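Local coordinates for EtuB protein (PDB 3IO0) that probably forms part of the protein shell of a bacterial microcompartment associated with ethanol utilisation, as a trimer of tandem-domain subunits, at residues A59-E71 with F85-A99. Sequence-based numbering, arbitrary orientation.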
ATOM      1  N   ALA A  59       9.973  12.259 -23.613  1.00 49.90           N
ATOM      2  CA  ALA A  59       9.578  11.400 -24.720  1.00 49.15           C
ATOM      3  C   ALA A  59       8.407  11.923 -25.560  1.00 48.92           C
ATOM      4  O   ALA A  59       8.440  11.843 -26.783  1.00 48.91           O
ATOM      5  CB  ALA A  59       9.289  10.016 -24.207  1.00 49.07           C
ATOM      6  N   VAL A  60       7.371  12.454 -24.921  1.00 48.71           N
ATOM      7  CA  VAL A  60       6.194  12.919 -25.675  1.00 48.51           C
ATOM      8  C   VAL A  60       6.477  14.232 -26.422  1.00 48.26           C
ATOM      9  O   VAL A  60       5.887  14.532 -27.480  1.00 47.98           O
ATOM     10  CB  VAL A  60       4.911  13.014 -24.778  1.00 48.52           C
ATOM     11  CG1 VAL A  60       4.764  11.765 -23.930  1.00 48.49           C
ATOM     12  CG2 VAL A  60       4.945  14.222 -23.884  1.00 48.47           C
ATOM     13  N   LYS A  61       7.396  15.005 -25.851  1.00 48.11           N
ATOM     14  CA  LYS A  61       7.889  16.220 -26.470  1.00 48.06           C
ATOM     15  C   LYS A  61       8.632  15.905 -27.784  1.00 48.86           C
ATOM     16  O   LYS A  61       8.676  16.737 -28.719  1.00 49.38           O
ATOM     17  CB  LYS A  61       8.791  16.971 -25.492  1.00 47.37           C
ATOM     18  CG  LYS A  61       8.037  17.830 -24.509  1.00 45.14           C
ATOM     19  CD  LYS A  61       8.968  18.751 -23.743  1.00 42.44           C
ATOM     20  CE  LYS A  61       9.325  18.183 -22.388  1.00 41.32           C
ATOM     21  NZ  LYS A  61      10.188  19.098 -21.618  1.00 39.59           N
ATOM     22  N   GLY A  62       9.199  14.700 -27.851  1.00 49.15           N
ATOM     23  CA  GLY A  62       9.962  14.271 -29.005  1.00 49.45           C
ATOM     24  C   GLY A  62       9.241  13.348 -29.969  1.00 49.76           C
ATOM     25  O   GLY A  62       9.826  12.924 -30.958  1.00 49.97           O
ATOM     26  N   THR A  63       7.979  13.027 -29.703  1.00 50.06           N
ATOM     27  CA  THR A  63       7.274  12.042 -30.530  1.00 50.49           C
ATOM     28  C   THR A  63       5.804  12.364 -30.764  1.00 50.81           C
ATOM     29  O   THR A  63       5.212  13.244 -30.111  1.00 51.22           O
ATOM     30  CB  THR A  63       7.297  10.659 -29.884  1.00 50.65           C
ATOM     31  OG1 THR A  63       6.715  10.753 -28.574  1.00 50.94           O
ATOM     32  CG2 THR A  63       8.729  10.107 -29.794  1.00 50.52           C
ATOM     33  N   ASN A  64       5.209  11.622 -31.689  1.00 50.83           N
ATOM     34  CA  ASN A  64       3.798  11.772 -31.960  1.00 50.93           C
ATOM     35  C   ASN A  64       2.970  10.861 -31.052  1.00 51.33           C
ATOM     36  O   ASN A  64       2.233   9.979 -31.527  1.00 51.78           O
ATOM     37  CB  ASN A  64       3.501  11.499 -33.435  1.00 50.68           C
ATOM     38  CG  ASN A  64       2.097  11.918 -33.835  1.00 49.63           C
ATOM     39  OD1 ASN A  64       1.363  12.532 -33.061  1.00 48.80           O
ATOM     40  ND2 ASN A  64       1.723  11.590 -35.050  1.00 48.84           N
ATOM     41  N   THR A  65       3.080  11.078 -29.746  1.00 51.26           N
ATOM     42  CA  THR A  65       2.356  10.246 -28.789  1.00 51.43           C
ATOM     43  C   THR A  65       1.430  11.035 -27.847  1.00 51.72           C
ATOM     44  O   THR A  65       1.499  12.265 -27.748  1.00 51.91           O
ATOM     45  CB  THR A  65       3.325   9.389 -27.983  1.00 51.31           C
ATOM     46  OG1 THR A  65       4.401  10.213 -27.531  1.00 51.20           O
ATOM     47  CG2 THR A  65       3.890   8.278 -28.852  1.00 51.19           C
ATOM     48  N   GLU A  66       0.536  10.319 -27.177  1.00 51.67           N
ATOM     49  CA  GLU A  66      -0.342  10.931 -26.188  1.00 51.41           C
ATOM     50  C   GLU A  66      -0.371  10.049 -24.943  1.00 50.85           C
ATOM     51  O   GLU A  66       0.135   8.922 -24.961  1.00 50.79           O
ATOM     52  CB  GLU A  66      -1.741  11.123 -26.752  1.00 51.59           C
ATOM     53  CG  GLU A  66      -1.840  12.162 -27.845  1.00 53.23           C
ATOM     54  CD  GLU A  66      -3.289  12.474 -28.206  1.00 56.26           C
ATOM     55  OE1 GLU A  66      -4.106  11.524 -28.293  1.00 57.34           O
ATOM     56  OE2 GLU A  66      -3.612  13.669 -28.400  1.00 57.05           O
ATOM     57  N   VAL A  67      -0.944  10.566 -23.862  1.00 49.92           N
ATOM     58  CA  VAL A  67      -0.905   9.868 -22.591  1.00 48.85           C
ATOM     59  C   VAL A  67      -2.222   9.142 -22.358  1.00 48.53           C
ATOM     60  O   VAL A  67      -3.279   9.764 -22.248  1.00 48.66           O
ATOM     61  CB  VAL A  67      -0.585  10.843 -21.445  1.00 48.81           C
ATOM     62  CG1 VAL A  67      -0.806  10.186 -20.094  1.00 48.66           C
ATOM     63  CG2 VAL A  67       0.848  11.368 -21.575  1.00 48.15           C
ATOM     64  N   ALA A  68      -2.157   7.818 -22.304  1.00 48.01           N
ATOM     65  CA  ALA A  68      -3.337   7.007 -22.048  1.00 47.50           C
ATOM     66  C   ALA A  68      -3.603   6.943 -20.550  1.00 47.22           C
ATOM     67  O   ALA A  68      -4.708   7.219 -20.098  1.00 47.39           O
ATOM     68  CB  ALA A  68      -3.164   5.620 -22.627  1.00 47.42           C
ATOM     69  N   THR A  69      -2.589   6.600 -19.767  1.00 46.73           N
ATOM     70  CA  THR A  69      -2.784   6.509 -18.332  1.00 46.51           C
ATOM     71  C   THR A  69      -1.483   6.658 -17.557  1.00 46.26           C
ATOM     72  O   THR A  69      -0.442   6.170 -17.990  1.00 46.52           O
ATOM     73  CB  THR A  69      -3.533   5.196 -17.948  1.00 46.41           C
ATOM     74  OG1 THR A  69      -3.885   5.232 -16.566  1.00 46.80           O
ATOM     75  CG2 THR A  69      -2.680   3.983 -18.185  1.00 46.39           C
ATOM     76  N   ILE A  70      -1.541   7.362 -16.428  1.00 45.82           N
ATOM     77  CA  ILE A  70      -0.418   7.419 -15.491  1.00 45.39           C
ATOM     78  C   ILE A  70      -0.923   7.002 -14.115  1.00 45.50           C
ATOM     79  O   ILE A  70      -1.716   7.714 -13.519  1.00 45.38           O
ATOM     80  CB  ILE A  70       0.165   8.836 -15.383  1.00 45.18           C
ATOM     81  CG1 ILE A  70       0.509   9.391 -16.763  1.00 44.44           C
ATOM     82  CG2 ILE A  70       1.373   8.851 -14.443  1.00 45.06           C
ATOM     83  CD1 ILE A  70       0.575  10.901 -16.801  1.00 44.14           C
ATOM     84  N   GLU A  71      -0.462   5.857 -13.617  1.00 45.84           N
ATOM     85  CA  GLU A  71      -0.880   5.350 -12.307  1.00 46.34           C
ATOM     86  C   GLU A  71       0.306   5.040 -11.391  1.00 46.75           C
ATOM     87  O   GLU A  71       1.391   4.672 -11.861  1.00 46.92           O
ATOM     88  CB  GLU A  71      -1.751   4.114 -12.472  1.00 46.19           C
ATOM     89  CG  GLU A  71      -2.829   4.280 -13.527  1.00 47.29           C
ATOM     90  CD  GLU A  71      -3.780   3.102 -13.620  1.00 48.96           C
ATOM     91  OE1 GLU A  71      -4.030   2.436 -12.590  1.00 49.96           O
ATOM     92  OE2 GLU A  71      -4.288   2.844 -14.731  1.00 49.84           O
ATOM     93  N   PHE A  85       3.514   3.442 -13.485  1.00 44.32           N
ATOM     94  CA  PHE A  85       2.893   2.791 -14.636  1.00 44.09           C
ATOM     95  C   PHE A  85       2.358   3.816 -15.628  1.00 44.27           C
ATOM     96  O   PHE A  85       1.322   4.448 -15.400  1.00 44.08           O
ATOM     97  CB  PHE A  85       1.790   1.842 -14.187  1.00 43.97           C
ATOM     98  CG  PHE A  85       1.070   1.149 -15.314  1.00 43.78           C
ATOM     99  CD1 PHE A  85       1.723   0.211 -16.110  1.00 43.66           C
ATOM    100  CD2 PHE A  85      -0.278   1.405 -15.554  1.00 43.12           C
ATOM    101  CE1 PHE A  85       1.049  -0.450 -17.150  1.00 43.01           C
ATOM    102  CE2 PHE A  85      -0.954   0.761 -16.584  1.00 43.22           C
ATOM    103  CZ  PHE A  85      -0.287  -0.176 -17.384  1.00 43.27           C
ATOM    104  N   ILE A  86       3.091   3.975 -16.729  1.00 44.38           N
ATOM    105  CA  ILE A  86       2.801   4.983 -17.738  1.00 44.16           C
ATOM    106  C   ILE A  86       2.477   4.294 -19.048  1.00 44.59           C
ATOM    107  O   ILE A  86       3.246   3.445 -19.513  1.00 44.77           O
ATOM    108  CB  ILE A  86       3.998   5.925 -17.933  1.00 43.75           C
ATOM    109  CG1 ILE A  86       4.246   6.723 -16.656  1.00 43.71           C
ATOM    110  CG2 ILE A  86       3.760   6.863 -19.094  1.00 43.13           C
ATOM    111  CD1 ILE A  86       5.611   7.374 -16.587  1.00 44.42           C
ATOM    112  N   VAL A  87       1.328   4.643 -19.624  1.00 44.83           N
ATOM    113  CA  VAL A  87       0.935   4.131 -20.931  1.00 45.31           C
ATOM    114  C   VAL A  87       0.738   5.291 -21.890  1.00 45.83           C
ATOM    115  O   VAL A  87      -0.061   6.189 -21.635  1.00 46.02           O
ATOM    116  CB  VAL A  87      -0.333   3.231 -20.873  1.00 45.21           C
ATOM    117  CG1 VAL A  87      -0.739   2.774 -22.252  1.00 44.59           C
ATOM    118  CG2 VAL A  87      -0.074   2.015 -20.016  1.00 45.34           C
ATOM    119  N   LEU A  88       1.495   5.258 -22.983  1.00 46.41           N
ATOM    120  CA  LEU A  88       1.387   6.223 -24.061  1.00 46.92           C
ATOM    121  C   LEU A  88       0.657   5.585 -25.232  1.00 47.90           C
ATOM    122  O   LEU A  88       0.870   4.403 -25.519  1.00 48.34           O
ATOM    123  CB  LEU A  88       2.779   6.651 -24.514  1.00 46.53           C
ATOM    124  CG  LEU A  88       3.747   7.196 -23.471  1.00 45.69           C
ATOM    125  CD1 LEU A  88       5.094   7.505 -24.101  1.00 43.83           C
ATOM    126  CD2 LEU A  88       3.152   8.432 -22.822  1.00 45.65           C
ATOM    127  N   LYS A  89      -0.198   6.356 -25.903  1.00 48.93           N
ATOM    128  CA  LYS A  89      -0.936   5.868 -27.069  1.00 50.03           C
ATOM    129  C   LYS A  89      -0.533   6.566 -28.366  1.00 51.14           C
ATOM    130  O   LYS A  89      -0.167   7.749 -28.371  1.00 51.51           O
ATOM    131  CB  LYS A  89      -2.443   5.975 -26.848  1.00 49.78           C
ATOM    132  CG  LYS A  89      -2.972   7.381 -26.617  1.00 49.93           C
ATOM    133  CD  LYS A  89      -4.495   7.368 -26.501  1.00 50.13           C
ATOM    134  CE  LYS A  89      -5.060   8.755 -26.258  1.00 49.97           C
ATOM    135  NZ  LYS A  89      -6.426   8.650 -25.700  1.00 50.13           N
ATOM    136  N   ALA A  90      -0.604   5.817 -29.465  1.00 52.41           N
ATOM    137  CA  ALA A  90      -0.198   6.299 -30.787  1.00 53.51           C
ATOM    138  C   ALA A  90      -0.968   5.558 -31.855  1.00 54.31           C
ATOM    139  O   ALA A  90      -1.369   4.415 -31.650  1.00 54.56           O
ATOM    140  CB  ALA A  90       1.300   6.093 -30.999  1.00 53.37           C
ATOM    141  N   ALA A  91      -1.166   6.208 -32.997  1.00 55.45           N
ATOM    142  CA  ALA A  91      -1.769   5.552 -34.155  1.00 56.27           C
ATOM    143  C   ALA A  91      -0.803   4.513 -34.731  1.00 56.93           C
ATOM    144  O   ALA A  91      -1.221   3.481 -35.248  1.00 57.02           O
ATOM    145  CB  ALA A  91      -2.147   6.582 -35.210  1.00 56.03           C
ATOM    146  N   ASP A  92       0.491   4.789 -34.616  1.00 57.81           N
ATOM    147  CA  ASP A  92       1.511   3.935 -35.200  1.00 58.80           C
ATOM    148  C   ASP A  92       2.457   3.395 -34.123  1.00 58.82           C
ATOM    149  O   ASP A  92       3.043   4.154 -33.342  1.00 58.86           O
ATOM    150  CB  ASP A  92       2.286   4.734 -36.254  1.00 59.38           C
ATOM    151  CG  ASP A  92       3.167   3.861 -37.150  1.00 60.86           C
ATOM    152  OD1 ASP A  92       3.865   2.933 -36.659  1.00 61.33           O
ATOM    153  OD2 ASP A  92       3.181   4.147 -38.366  1.00 63.28           O
ATOM    154  N   VAL A  93       2.611   2.078 -34.106  1.00 58.87           N
ATOM    155  CA  VAL A  93       3.459   1.391 -33.134  1.00 59.04           C
ATOM    156  C   VAL A  93       4.864   1.976 -33.021  1.00 59.16           C
ATOM    157  O   VAL A  93       5.410   2.062 -31.922  1.00 59.25           O
ATOM    158  CB  VAL A  93       3.599  -0.099 -33.472  1.00 59.07           C
ATOM    159  CG1 VAL A  93       3.751  -0.897 -32.208  1.00 58.40           C
ATOM    160  CG2 VAL A  93       2.377  -0.591 -34.284  1.00 60.09           C
ATOM    161  N   SER A  94       5.451   2.372 -34.150  1.00 59.33           N
ATOM    162  CA  SER A  94       6.846   2.828 -34.158  1.00 59.42           C
ATOM    163  C   SER A  94       7.001   4.174 -33.477  1.00 59.29           C
ATOM    164  O   SER A  94       8.068   4.472 -32.932  1.00 59.54           O
ATOM    165  CB  SER A  94       7.410   2.892 -35.576  1.00 59.45           C
ATOM    166  OG  SER A  94       6.683   3.828 -36.346  1.00 59.86           O
ATOM    167  N   ASP A  95       5.942   4.985 -33.524  1.00 58.83           N
ATOM    168  CA  ASP A  95       5.891   6.222 -32.754  1.00 58.52           C
ATOM    169  C   ASP A  95       5.916   5.915 -31.254  1.00 57.79           C
ATOM    170  O   ASP A  95       6.680   6.519 -30.497  1.00 57.57           O
ATOM    171  CB  ASP A  95       4.638   7.026 -33.103  1.00 58.98           C
ATOM    172  CG  ASP A  95       4.705   7.666 -34.486  1.00 60.05           C
ATOM    173  OD1 ASP A  95       5.789   8.165 -34.871  1.00 60.58           O
ATOM    174  OD2 ASP A  95       3.654   7.684 -35.173  1.00 60.59           O
ATOM    175  N   ALA A  96       5.085   4.964 -30.838  1.00 57.04           N
ATOM    176  CA  ALA A  96       5.063   4.512 -29.455  1.00 56.33           C
ATOM    177  C   ALA A  96       6.409   3.916 -29.057  1.00 56.08           C
ATOM    178  O   ALA A  96       6.963   4.282 -28.016  1.00 56.21           O
ATOM    179  CB  ALA A  96       3.943   3.516 -29.233  1.00 56.05           C
ATOM    180  N   ARG A  97       6.942   3.023 -29.893  1.00 55.57           N
ATOM    181  CA  ARG A  97       8.233   2.390 -29.620  1.00 55.09           C
ATOM    182  C   ARG A  97       9.325   3.444 -29.450  1.00 55.19           C
ATOM    183  O   ARG A  97      10.120   3.396 -28.514  1.00 54.92           O
ATOM    184  CB  ARG A  97       8.596   1.387 -30.725  1.00 55.22           C
ATOM    185  CG  ARG A  97       9.923   0.657 -30.491  1.00 54.82           C
ATOM    186  CD  ARG A  97      10.073  -0.620 -31.290  1.00 54.29           C
ATOM    187  NE  ARG A  97      11.026  -1.502 -30.615  1.00 53.32           N
ATOM    188  CZ  ARG A  97      10.739  -2.722 -30.152  1.00 53.30           C
ATOM    189  NH1 ARG A  97       9.527  -3.240 -30.304  1.00 53.62           N
ATOM    190  NH2 ARG A  97      11.668  -3.434 -29.531  1.00 52.42           N
ATOM    191  N   ARG A  98       9.332   4.404 -30.364  1.00 55.38           N
ATOM    192  CA  ARG A  98      10.296   5.486 -30.372  1.00 55.69           C
ATOM    193  C   ARG A  98      10.280   6.265 -29.044  1.00 55.06           C
ATOM    194  O   ARG A  98      11.336   6.538 -28.461  1.00 54.94           O
ATOM    195  CB  ARG A  98       9.985   6.382 -31.565  1.00 56.07           C
ATOM    196  CG  ARG A  98      11.005   7.432 -31.869  1.00 59.10           C
ATOM    197  CD  ARG A  98      10.506   8.317 -33.030  1.00 64.13           C
ATOM    198  NE  ARG A  98      11.177   7.989 -34.286  1.00 67.23           N
ATOM    199  CZ  ARG A  98      12.474   8.212 -34.509  1.00 69.28           C
ATOM    200  NH1 ARG A  98      13.238   8.748 -33.555  1.00 69.75           N
ATOM    201  NH2 ARG A  98      13.019   7.891 -35.675  1.00 69.33           N
ATOM    202  N   ALA A  99       9.076   6.590 -28.570  1.00 54.49           N
ATOM    203  CA  ALA A  99       8.862   7.254 -27.273  1.00 53.67           C
ATOM    204  C   ALA A  99       9.380   6.431 -26.090  1.00 53.19           C
ATOM    205  O   ALA A  99      10.100   6.950 -25.233  1.00 52.97           O
ATOM    206  CB  ALA A  99       7.387   7.580 -27.085  1.00 53.51           C
TER
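Ala68 and Thr69 both donate their backbone N-H to Val87 O, at 2.7 Å from Ala68 N and 3.2 Å from Thr69 N, which identifies a classic beta bulge. It shifts the register between strand 66-71, outermost of its BMC-domain sheet within the chain, and its antiparallel neighbour 84-90. Beside it, Thr69 CG2 sits 3.6 Å from Val87 CB. With OG1 anti to N (chi1 -171°), the methyl faces Val87 and the hydroxyl donates to the anti lone pair of Glu71 OE2. On the other face, Leu88 CD2 meets both Val60 CG1 and Val67 CG2 at 3.9 Å, tying the strands to helix 50-61. The close packing continues at helix 93-111, where Ala99 CB lies 3.6 Å from Thr63 OG1; Thr65 OG1 donates to Thr63 OG1, which in turn donates to Ala59 O.

The solvent side is looser. Glu66 and Lys89 run their extended chains past each other, yet OE1 of Glu66 stays 4.5 Å from NZ of Lys89, beyond a salt bridge, and NZ bonds weakly to Gly32 O. Seven backbone hydrogen bonds and apolar packing therefore hold the strand pair, while Glu71 OE1 accepts from Ser177 of a second subunit.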